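Local atomic coordinates of synaptotagmin IV (Rattus norvegicus, PDB entry 1W15), a protein that takes part in the movement of neuronal dense core vesicles through its interaction with KIF1A, and in dendrite formation by melanocytes. Residues Glu18-Leu23 against Val35-Arg40; Thr29-Val34 against Leu85-Ile90; Ser99-Val104 against Ile116-Leu121. All coordinates share one frame; numbering follows the deposited sequence.

Contact 1. Residues Glu18-Leu23 against Val35-Arg40; sequences ELLVSL and VVLKAR
Glu18 and Arg40 meet through a salt bridge. Arg40 NH2 donates to Glu18 OE1 at 2.9 Å. The oxygen sits at the edge of the guanidinium and close to its plane, but NH2 approaches the carboxylate from 32° out of the carboxylate plane, on the syn side. Arg40 NE adds a weak bond to Glu18 OE2 at 3.2 Å. The two flat groups are turned 63° apart, consistent with the uneven grip. Next on the same face, Leu20 packs its CG against Leu37 CB at 3.9 Å, while Leu20 CD2 lies alongside the start of the Lys38 chain. On the other face, Leu19 CD1 rests 3.9 Å from Ala39 CB and a little farther from Val36 CG1. In Leu19, CG anti to the backbone N (chi1 -176°) helps bring CD1 toward strand 31-40, where it also nears Lys38 O.

These residues belong to the beta hairpin of strands 18-26 and 31-40 in the C2B domain, a C2-type beta sandwich. The antiparallel pairing contains a classic beta bulge, in which Leu37 and Lys38 both face Leu20. Leu20 O takes a good bond from Leu37 N at 2.9 Å and a weak one from Lys38 N at 3.5 Å. The extra residue brings Leu37 CD1 against Ser22 CB, at 3.7 Å. Beyond the bulge, Ser22 and Val35 form a hydrogen-bonded pair, with Val35 N 2.8 Å from Ser22 O.

Farther out, strand 144-149 borders strand 18-26. Its Trp147 makes a cation-pi contact with Arg40 and touches Glu18 and Leu20. Ser22 OG bonds to Gln143 OE1, and Lys38 NZ reaches weakly to Leu85 O of a neighbouring subunit.

Contact 2. Residues Thr29-Val34 against Leu85-Ile90; sequences TNTLTV and LFVFDI
Asn30 begins the pairing through its carbonyl, which accepts from Ile90 N at 2.9 Å. The donor stands above the carbonyl plane, 44° out of it. Water 1 lies 2.6 Å from the same Asn30 O and also close to Asp89 OD1, so it spans the two segments. Asn30 and Thr31 both face Gln26, a G1 beta bulge at the start of strand 31-40.

Thr31 makes a non-hydrogen-bonded pair with Asp89, and the two side chains run alongside each other. Thr31 CG2 is 3.8 Å from Asp89 OD1. Leu32 forms a hydrogen-bonded pair with Phe88, with both backbone bonds 2.8 Å long: Leu32 N to Phe88 O and Phe88 N to Leu32 O. Leu32 CB also touches Ile90 CD1 at 3.9 Å. Thr33 faces Val87 in the next non-hydrogen-bonded pair, and its CA sends a C-H toward Phe86 O. Val34 then pairs with Phe86, whose N donates to Val34 O at 2.7 Å. Val34 CG2 meets the edge of the Phe88 ring, in its plane, 3.7 Å from CD2. With CG1 anti to the backbone N (chi1 174°), CG2 is the branch turned to the ring.

This joins strand 31-40 to strand 80-89, the border strand of its four-stranded sheet within the chain. Leu32, Val34, Phe86 and Phe88 are buried, and Val100 and Phe102 cover Leu32 and Val34. On the mixed outer face Thr31, Val87 and Asp89 are at least partly exposed, Thr33 is buried, and Val87 meets Leu20 of a neighbouring subunit. The inner face is therefore apolar, the outer shared by solvent and subunit packing.

Contact 3. Residues Ser99-Val104 against Ile116-Leu121; sequences SVEFLV and IGRLVL
Glu101 and Arg118 meet through a single carboxylate oxygen. OE2 of Glu101 accepts from Arg118 NE at 2.8 Å, on its anti lone pair, and from Arg118 NH2 at 3.2 Å. The arginine comes side-on, and OE2 lies in its guanidinium plane. The carboxylate plane is turned 82° from that plane. The other oxygen, OE1, is satisfied by Tyr60 OH and Asn58 ND2 of strand 53-61. Both acceptors of Glu101 are therefore used, and the carboxylate links three strands.

Arg118 has CG anti to the backbone N (chi1 176°) and stays extended to NE, which carries the guanidinium along the strand toward Glu101. Val120 CG2 lies over one face of the group, offset toward the rim, and Leu103 CD2 packs 3.8 Å from Arg118 CD. A leucine in place of Arg118 would probably leave Glu101 OE2 without its two donors and the carboxylate without its charge partner, held through OE1 alone among the bonds described.

The segments form the two arms of an antiparallel beta hairpin in the second sheet of the C2B sandwich, where 114-121 is a border strand within the chain. Backbone donors and acceptors pair off regularly: Val100 with Leu121, Phe102 with Leu119, and Val104 with Gly117. The bond from Phe102 N to Leu119 O is 2.8 Å and nearly straight, at 179°. Near the connecting loop a classic beta bulge puts Ile116 and Gly117 both opposite Val104. Val104 O accepts from Gly117 N at 3.2 Å; Ile116 N also points at it, but that contact is modelled doubtfully short.

On the buried face the contacts are apolar. Phe102 CD1 touches Leu119 CD2 at 3.8 Å, and Phe102 CE1 reaches Leu121 CG at 4.0 Å. Leu19 and Val21 of strand 18-26 press on the same phenylalanine.

Contacts 1 and 2 share strand 31-40 and lie in one sheet, with centres about 16 Å apart. Contact 3 belongs to the facing sheet, and its centre is about 11 Å from that of contact 1 and about 17 Å from that of contact 2. Phe102 joins all three: its CE2 is 3.5 Å from Val34 CG1 and 3.7 Å from Val21 CG1. Strand 98-106 of contact 3 leads to Asp106, which in this crystal, with calcium present, is a calcium ligand together with Asp52, Ser107 and Glu108, although this synaptotagmin is reported not to bind calcium. Gly117 lies about 8 Å from a bound calcium ion, and the Phe88 side chain about 4 Å from a sodium ion.

Contact 1. Residues Glu18-Leu23 against Val35-Arg40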
loop_
_atom_site.group_PDB
_atom_site.type_symbol
_atom_site.label_atom_id
_atom_site.label_comp_id
_atom_site.label_asym_id
_atom_site.label_seq_id
_atom_site.Cartn_x
_atom_site.Cartn_y
_atom_site.Cartn_z
ATOM N N GLU A 18 17.084 2.275 -9.932
ATOM C CA GLU A 18 15.925 3.150 -9.693
ATOM C C GLU A 18 15.175 2.733 -8.446
ATOM O O GLU A 18 15.199 1.562 -8.065
ATOM C CB GLU A 18 14.920 3.022 -10.830
ATOM C CG GLU A 18 15.329 3.568 -12.180
ATOM C CD GLU A 18 14.275 3.238 -13.225
ATOM O OE1 GLU A 18 13.190 3.830 -13.182
ATOM O OE2 GLU A 18 14.545 2.388 -14.068
ATOM N N LEU A 19 14.454 3.684 -7.850
ATOM C CA LEU A 19 13.766 3.469 -6.587
ATOM C C LEU A 19 12.383 4.085 -6.690
ATOM O O LEU A 19 12.230 5.223 -7.174
ATOM C CB LEU A 19 14.511 4.119 -5.418
ATOM C CG LEU A 19 13.909 3.849 -4.020
ATOM C CD1 LEU A 19 14.080 2.371 -3.650
ATOM C CD2 LEU A 19 14.538 4.756 -2.909
ATOM N N LEU A 20 11.378 3.284 -6.353
ATOM C CA LEU A 20 9.978 3.737 -6.442
ATOM C C LEU A 20 9.515 4.090 -5.025
ATOM O O LEU A 20 9.583 3.241 -4.094
ATOM C CB LEU A 20 9.121 2.597 -7.020
ATOM C CG LEU A 20 7.619 2.845 -7.074
ATOM C CD1 LEU A 20 7.267 4.002 -8.035
ATOM C CD2 LEU A 20 6.912 1.504 -7.526
ATOM N N VAL A 21 9.053 5.335 -4.841
ATOM C CA VAL A 21 8.687 5.785 -3.488
ATOM C C VAL A 21 7.366 6.549 -3.585
ATOM O O VAL A 21 7.041 7.054 -4.666
ATOM C CB VAL A 21 9.761 6.660 -2.788
ATOM C CG1 VAL A 21 11.064 5.838 -2.505
ATOM C CG2 VAL A 21 10.042 7.980 -3.570
ATOM N N SER A 22 6.574 6.519 -2.516
ATOM C CA SER A 22 5.314 7.280 -2.512
ATOM C C SER A 22 5.300 8.114 -1.248
ATOM O O SER A 22 5.737 7.621 -0.183
ATOM C CB SER A 22 4.103 6.312 -2.526
ATOM O OG SER A 22 2.888 7.022 -2.579
ATOM N N LEU A 23 4.840 9.372 -1.329
ATOM C CA LEU A 23 4.822 10.225 -0.143
ATOM C C LEU A 23 3.477 10.926 -0.079
ATOM O O LEU A 23 2.850 11.110 -1.138
ATOM C CB LEU A 23 5.946 11.277 -0.192
ATOM C CG LEU A 23 7.415 10.796 0.081
ATOM C CD1 LEU A 23 8.015 10.256 -1.158
ATOM C CD2 LEU A 23 8.266 11.960 0.632
ATOM N N VAL A 35 6.475 5.798 1.740
ATOM C CA VAL A 35 6.456 4.368 1.450
ATOM C C VAL A 35 7.645 4.074 0.547
ATOM O O VAL A 35 7.788 4.617 -0.554
ATOM C CB VAL A 35 5.148 3.893 0.731
ATOM C CG1 VAL A 35 5.120 2.332 0.617
ATOM C CG2 VAL A 35 3.904 4.438 1.481
ATOM N N VAL A 36 8.487 3.168 0.997
ATOM C CA VAL A 36 9.554 2.656 0.115
ATOM C C VAL A 36 8.958 1.402 -0.557
ATOM O O VAL A 36 8.649 0.384 0.131
ATOM C CB VAL A 36 10.840 2.260 0.913
ATOM C CG1 VAL A 36 11.900 1.721 -0.063
ATOM C CG2 VAL A 36 11.422 3.518 1.665
ATOM N N LEU A 37 8.770 1.475 -1.877
ATOM C CA LEU A 37 7.982 0.463 -2.551
ATOM C C LEU A 37 8.922 -0.610 -3.112
ATOM O O LEU A 37 8.862 -1.762 -2.661
ATOM C CB LEU A 37 7.103 1.083 -3.639
ATOM C CG LEU A 37 5.954 1.866 -2.967
ATOM C CD1 LEU A 37 5.429 3.061 -3.785
ATOM C CD2 LEU A 37 4.808 0.847 -2.750
ATOM N N LYS A 38 9.777 -0.238 -4.067
ATOM C CA LYS A 38 10.607 -1.237 -4.801
ATOM C C LYS A 38 11.845 -0.557 -5.335
ATOM O O LYS A 38 11.861 0.644 -5.543
ATOM C CB LYS A 38 9.906 -1.764 -6.074
ATOM C CG LYS A 38 8.480 -1.948 -6.064
ATOM C CD LYS A 38 8.008 -2.528 -7.426
ATOM C CE LYS A 38 6.504 -2.842 -7.324
ATOM N NZ LYS A 38 5.931 -3.562 -8.538
ATOM N N ALA A 39 12.894 -1.325 -5.561
ATOM C CA ALA A 39 14.030 -0.838 -6.351
ATOM C C ALA A 39 14.177 -1.787 -7.547
ATOM O O ALA A 39 13.788 -2.965 -7.472
ATOM C CB ALA A 39 15.311 -0.869 -5.493
ATOM N N ARG A 40 14.787 -1.312 -8.629
ATOM C CA ARG A 40 15.087 -2.161 -9.767
ATOM C C ARG A 40 16.358 -1.695 -10.469
ATOM O O ARG A 40 16.808 -0.540 -10.277
ATOM C CB ARG A 40 13.910 -2.182 -10.763
ATOM C CG ARG A 40 13.737 -0.894 -11.538
ATOM C CD ARG A 40 12.449 -0.809 -12.369
ATOM N NE ARG A 40 12.208 0.538 -12.907
ATOM C CZ ARG A 40 11.062 0.923 -13.484
ATOM N NH1 ARG A 40 10.045 0.064 -13.615
ATOM N NH2 ARG A 40 10.935 2.158 -13.956
#

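Contact 2. Residues Thr29-Val34 against Leu85-Ile90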
loop_
_atom_site.group_PDB
_atom_site.type_symbol
_atom_site.label_atom_id
_atom_site.label_comp_id
_atom_site.label_asym_id
_atom_site.label_seq_id
_atom_site.Cartn_x
_atom_site.Cartn_y
_atom_site.Cartn_z
ATOM N N THR A 29 -2.086 17.878 10.062
ATOM C CA THR A 29 -1.532 17.175 11.260
ATOM C C THR A 29 0.001 17.076 11.332
ATOM O O THR A 29 0.534 16.420 12.210
ATOM C CB THR A 29 -2.073 15.808 11.427
ATOM O OG1 THR A 29 -1.779 15.038 10.236
ATOM C CG2 THR A 29 -3.591 15.861 11.577
ATOM N N ASN A 30 0.688 17.751 10.431
ATOM C CA ASN A 30 2.151 17.751 10.452
ATOM C C ASN A 30 2.733 16.340 10.523
ATOM O O ASN A 30 3.560 16.056 11.393
ATOM C CB ASN A 30 2.616 18.553 11.665
ATOM C CG ASN A 30 1.839 19.823 11.817
ATOM O OD1 ASN A 30 1.791 20.675 10.886
ATOM N ND2 ASN A 30 1.192 19.966 12.974
ATOM N N THR A 31 2.260 15.443 9.668
ATOM C CA THR A 31 2.946 14.142 9.513
ATOM C C THR A 31 3.196 13.969 8.047
ATOM O O THR A 31 2.519 14.585 7.209
ATOM C CB THR A 31 2.178 12.895 10.038
ATOM O OG1 THR A 31 0.837 12.960 9.608
ATOM C CG2 THR A 31 2.126 12.797 11.604
ATOM N N LEU A 32 4.192 13.147 7.719
ATOM C CA LEU A 32 4.499 12.892 6.328
ATOM C C LEU A 32 4.616 11.390 6.279
ATOM O O LEU A 32 5.381 10.798 7.065
ATOM C CB LEU A 32 5.859 13.507 5.979
ATOM C CG LEU A 32 6.441 13.227 4.591
ATOM C CD1 LEU A 32 5.644 13.923 3.419
ATOM C CD2 LEU A 32 7.927 13.679 4.605
ATOM N N THR A 33 3.887 10.756 5.372
ATOM C CA THR A 33 4.015 9.309 5.268
ATOM C C THR A 33 4.855 8.994 4.047
ATOM O O THR A 33 4.693 9.605 2.983
ATOM C CB THR A 33 2.633 8.627 5.262
ATOM O OG1 THR A 33 2.039 8.740 3.972
ATOM C CG2 THR A 33 1.683 9.433 6.182
ATOM N N VAL A 34 5.787 8.063 4.208
ATOM C CA VAL A 34 6.736 7.758 3.145
ATOM C C VAL A 34 6.685 6.239 2.964
ATOM O O VAL A 34 6.882 5.488 3.942
ATOM C CB VAL A 34 8.189 8.181 3.559
ATOM C CG1 VAL A 34 9.210 7.724 2.520
ATOM C CG2 VAL A 34 8.329 9.750 3.810
ATOM N N LEU A 85 5.852 1.189 4.750
ATOM C CA LEU A 85 5.343 2.546 5.029
ATOM C C LEU A 85 5.899 3.029 6.373
ATOM O O LEU A 85 5.882 2.280 7.403
ATOM C CB LEU A 85 3.826 2.576 5.004
ATOM C CG LEU A 85 3.103 3.933 5.234
ATOM C CD1 LEU A 85 1.741 3.873 4.451
ATOM C CD2 LEU A 85 2.880 4.229 6.727
ATOM N N PHE A 86 6.363 4.288 6.361
ATOM C CA PHE A 86 6.815 4.958 7.571
ATOM C C PHE A 86 6.049 6.234 7.772
ATOM O O PHE A 86 5.652 6.908 6.785
ATOM C CB PHE A 86 8.300 5.320 7.475
ATOM C CG PHE A 86 9.193 4.109 7.179
ATOM C CD1 PHE A 86 9.429 3.148 8.162
ATOM C CD2 PHE A 86 9.802 3.977 5.917
ATOM C CE1 PHE A 86 10.259 2.020 7.896
ATOM C CE2 PHE A 86 10.657 2.824 5.644
ATOM C CZ PHE A 86 10.848 1.875 6.636
ATOM N N VAL A 87 5.887 6.585 9.035
ATOM C CA VAL A 87 5.212 7.843 9.386
ATOM C C VAL A 87 6.237 8.760 10.067
ATOM O O VAL A 87 6.827 8.376 11.097
ATOM C CB VAL A 87 3.984 7.572 10.330
ATOM C CG1 VAL A 87 3.294 8.880 10.806
ATOM C CG2 VAL A 87 3.000 6.721 9.622
ATOM N N PHE A 88 6.413 9.980 9.523
ATOM C CA PHE A 88 7.312 10.984 10.146
ATOM C C PHE A 88 6.517 12.105 10.749
ATOM O O PHE A 88 5.601 12.603 10.128
ATOM C CB PHE A 88 8.246 11.597 9.123
ATOM C CG PHE A 88 9.315 10.678 8.661
ATOM C CD1 PHE A 88 10.401 10.368 9.492
ATOM C CD2 PHE A 88 9.280 10.149 7.371
ATOM C CE1 PHE A 88 11.443 9.538 9.052
ATOM C CE2 PHE A 88 10.307 9.291 6.921
ATOM C CZ PHE A 88 11.401 8.990 7.779
ATOM N N ASP A 89 6.868 12.492 11.960
ATOM C CA ASP A 89 6.394 13.776 12.553
ATOM C C ASP A 89 7.137 14.976 11.957
ATOM O O ASP A 89 8.357 14.939 11.808
ATOM C CB ASP A 89 6.660 13.754 14.061
ATOM C CG ASP A 89 5.785 12.751 14.792
ATOM O OD1 ASP A 89 4.598 12.600 14.436
ATOM O OD2 ASP A 89 6.198 12.066 15.749
ATOM N N ILE A 90 6.426 16.030 11.591
ATOM C CA ILE A 90 7.045 17.199 11.011
ATOM C C ILE A 90 6.925 18.248 12.106
ATOM O O ILE A 90 5.819 18.566 12.538
ATOM C CB ILE A 90 6.313 17.646 9.686
ATOM C CG1 ILE A 90 6.341 16.530 8.637
ATOM C CG2 ILE A 90 6.885 18.965 9.141
ATOM C CD1 ILE A 90 7.773 16.065 8.195
HETATM O O HOH W 1 3.370 15.354 13.898
#

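Contact 3. Residues Ser99-Val104 against Ile116-Leu121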
loop_
_atom_site.group_PDB
_atom_site.type_symbol
_atom_site.label_atom_id
_atom_site.label_comp_id
_atom_site.label_asym_id
_atom_site.label_seq_id
_atom_site.Cartn_x
_atom_site.Cartn_y
_atom_site.Cartn_z
ATOM N N SER A 99 13.632 17.867 4.216
ATOM C CA SER A 99 14.013 17.060 3.083
ATOM C C SER A 99 14.105 15.602 3.537
ATOM O O SER A 99 14.220 15.351 4.730
ATOM C CB SER A 99 15.324 17.555 2.509
ATOM O OG SER A 99 16.339 17.436 3.474
ATOM N N VAL A 100 14.053 14.671 2.581
ATOM C CA VAL A 100 14.048 13.227 2.873
ATOM C C VAL A 100 15.172 12.611 2.024
ATOM O O VAL A 100 15.291 12.931 0.838
ATOM C CB VAL A 100 12.705 12.548 2.508
ATOM C CG1 VAL A 100 12.704 11.029 2.867
ATOM C CG2 VAL A 100 11.496 13.265 3.212
ATOM N N GLU A 101 15.992 11.785 2.651
ATOM C CA GLU A 101 17.141 11.201 1.972
ATOM C C GLU A 101 16.898 9.714 1.994
ATOM O O GLU A 101 16.725 9.152 3.074
ATOM C CB GLU A 101 18.419 11.536 2.750
ATOM C CG GLU A 101 19.719 10.952 2.175
ATOM C CD GLU A 101 20.926 11.228 3.121
ATOM O OE1 GLU A 101 20.801 11.021 4.346
ATOM O OE2 GLU A 101 22.010 11.643 2.638
ATOM N N PHE A 102 16.956 9.070 0.829
ATOM C CA PHE A 102 16.840 7.609 0.711
ATOM C C PHE A 102 18.204 7.053 0.307
ATOM O O PHE A 102 18.845 7.572 -0.660
ATOM C CB PHE A 102 15.847 7.223 -0.389
ATOM C CG PHE A 102 14.461 7.721 -0.164
ATOM C CD1 PHE A 102 14.082 9.002 -0.622
ATOM C CD2 PHE A 102 13.502 6.895 0.461
ATOM C CE1 PHE A 102 12.791 9.465 -0.408
ATOM C CE2 PHE A 102 12.192 7.365 0.665
ATOM C CZ PHE A 102 11.838 8.622 0.229
ATOM N N LEU A 103 18.643 6.028 1.035
ATOM C CA LEU A 103 19.896 5.344 0.750
ATOM C C LEU A 103 19.585 3.874 0.524
ATOM O O LEU A 103 19.012 3.226 1.395
ATOM C CB LEU A 103 20.873 5.502 1.940
ATOM C CG LEU A 103 21.034 7.003 2.295
ATOM C CD1 LEU A 103 21.159 7.182 3.751
ATOM C CD2 LEU A 103 22.142 7.635 1.492
ATOM N N VAL A 104 19.952 3.373 -0.652
ATOM C CA VAL A 104 19.900 1.957 -0.949
ATOM C C VAL A 104 21.308 1.386 -0.644
ATOM O O VAL A 104 22.295 1.835 -1.247
ATOM C CB VAL A 104 19.489 1.692 -2.422
ATOM C CG1 VAL A 104 19.384 0.160 -2.649
ATOM C CG2 VAL A 104 18.127 2.442 -2.800
ATOM N N ILE A 116 24.579 1.779 -2.353
ATOM C CA ILE A 116 24.412 1.395 -3.753
ATOM C C ILE A 116 23.933 2.625 -4.545
ATOM O O ILE A 116 24.350 2.860 -5.696
ATOM C CB ILE A 116 23.324 0.295 -3.863
ATOM C CG1 ILE A 116 23.770 -1.035 -3.253
ATOM C CG2 ILE A 116 22.869 0.089 -5.323
ATOM C CD1 ILE A 116 22.577 -2.058 -3.174
ATOM N N GLY A 117 23.072 3.411 -3.917
ATOM C CA GLY A 117 22.580 4.632 -4.558
ATOM C C GLY A 117 21.870 5.516 -3.588
ATOM O O GLY A 117 21.478 5.081 -2.497
ATOM N N ARG A 118 21.679 6.761 -3.989
ATOM C CA ARG A 118 21.044 7.718 -3.102
ATOM C C ARG A 118 20.021 8.551 -3.863
ATOM O O ARG A 118 20.214 8.859 -5.034
ATOM C CB ARG A 118 22.158 8.648 -2.569
ATOM C CG ARG A 118 21.726 9.805 -1.684
ATOM C CD ARG A 118 23.017 10.413 -0.934
ATOM N NE ARG A 118 22.678 11.573 -0.118
ATOM C CZ ARG A 118 22.581 12.813 -0.581
ATOM N NH1 ARG A 118 22.811 13.095 -1.875
ATOM N NH2 ARG A 118 22.254 13.790 0.257
ATOM N N LEU A 119 19.013 9.013 -3.140
ATOM C CA LEU A 119 17.950 9.846 -3.703
ATOM C C LEU A 119 17.561 10.876 -2.659
ATOM O O LEU A 119 17.326 10.517 -1.485
ATOM C CB LEU A 119 16.733 8.963 -4.055
ATOM C CG LEU A 119 15.442 9.756 -4.380
ATOM C CD1 LEU A 119 15.641 10.618 -5.693
ATOM C CD2 LEU A 119 14.218 8.867 -4.395
ATOM N N VAL A 120 17.515 12.141 -3.056
ATOM C CA VAL A 120 17.075 13.184 -2.139
ATOM C C VAL A 120 15.816 13.904 -2.666
ATOM O O VAL A 120 15.784 14.296 -3.823
ATOM C CB VAL A 120 18.188 14.207 -1.860
ATOM C CG1 VAL A 120 17.686 15.390 -1.031
ATOM C CG2 VAL A 120 19.354 13.526 -1.136
ATOM N N LEU A 121 14.822 14.111 -1.795
ATOM C CA LEU A 121 13.666 14.920 -2.170
ATOM C C LEU A 121 13.603 16.102 -1.239
ATOM O O LEU A 121 13.721 15.930 -0.032
ATOM C CB LEU A 121 12.368 14.139 -2.039
ATOM C CG LEU A 121 12.109 12.749 -2.662
ATOM C CD1 LEU A 121 10.610 12.431 -2.654
ATOM C CD2 LEU A 121 12.716 12.468 -4.020
#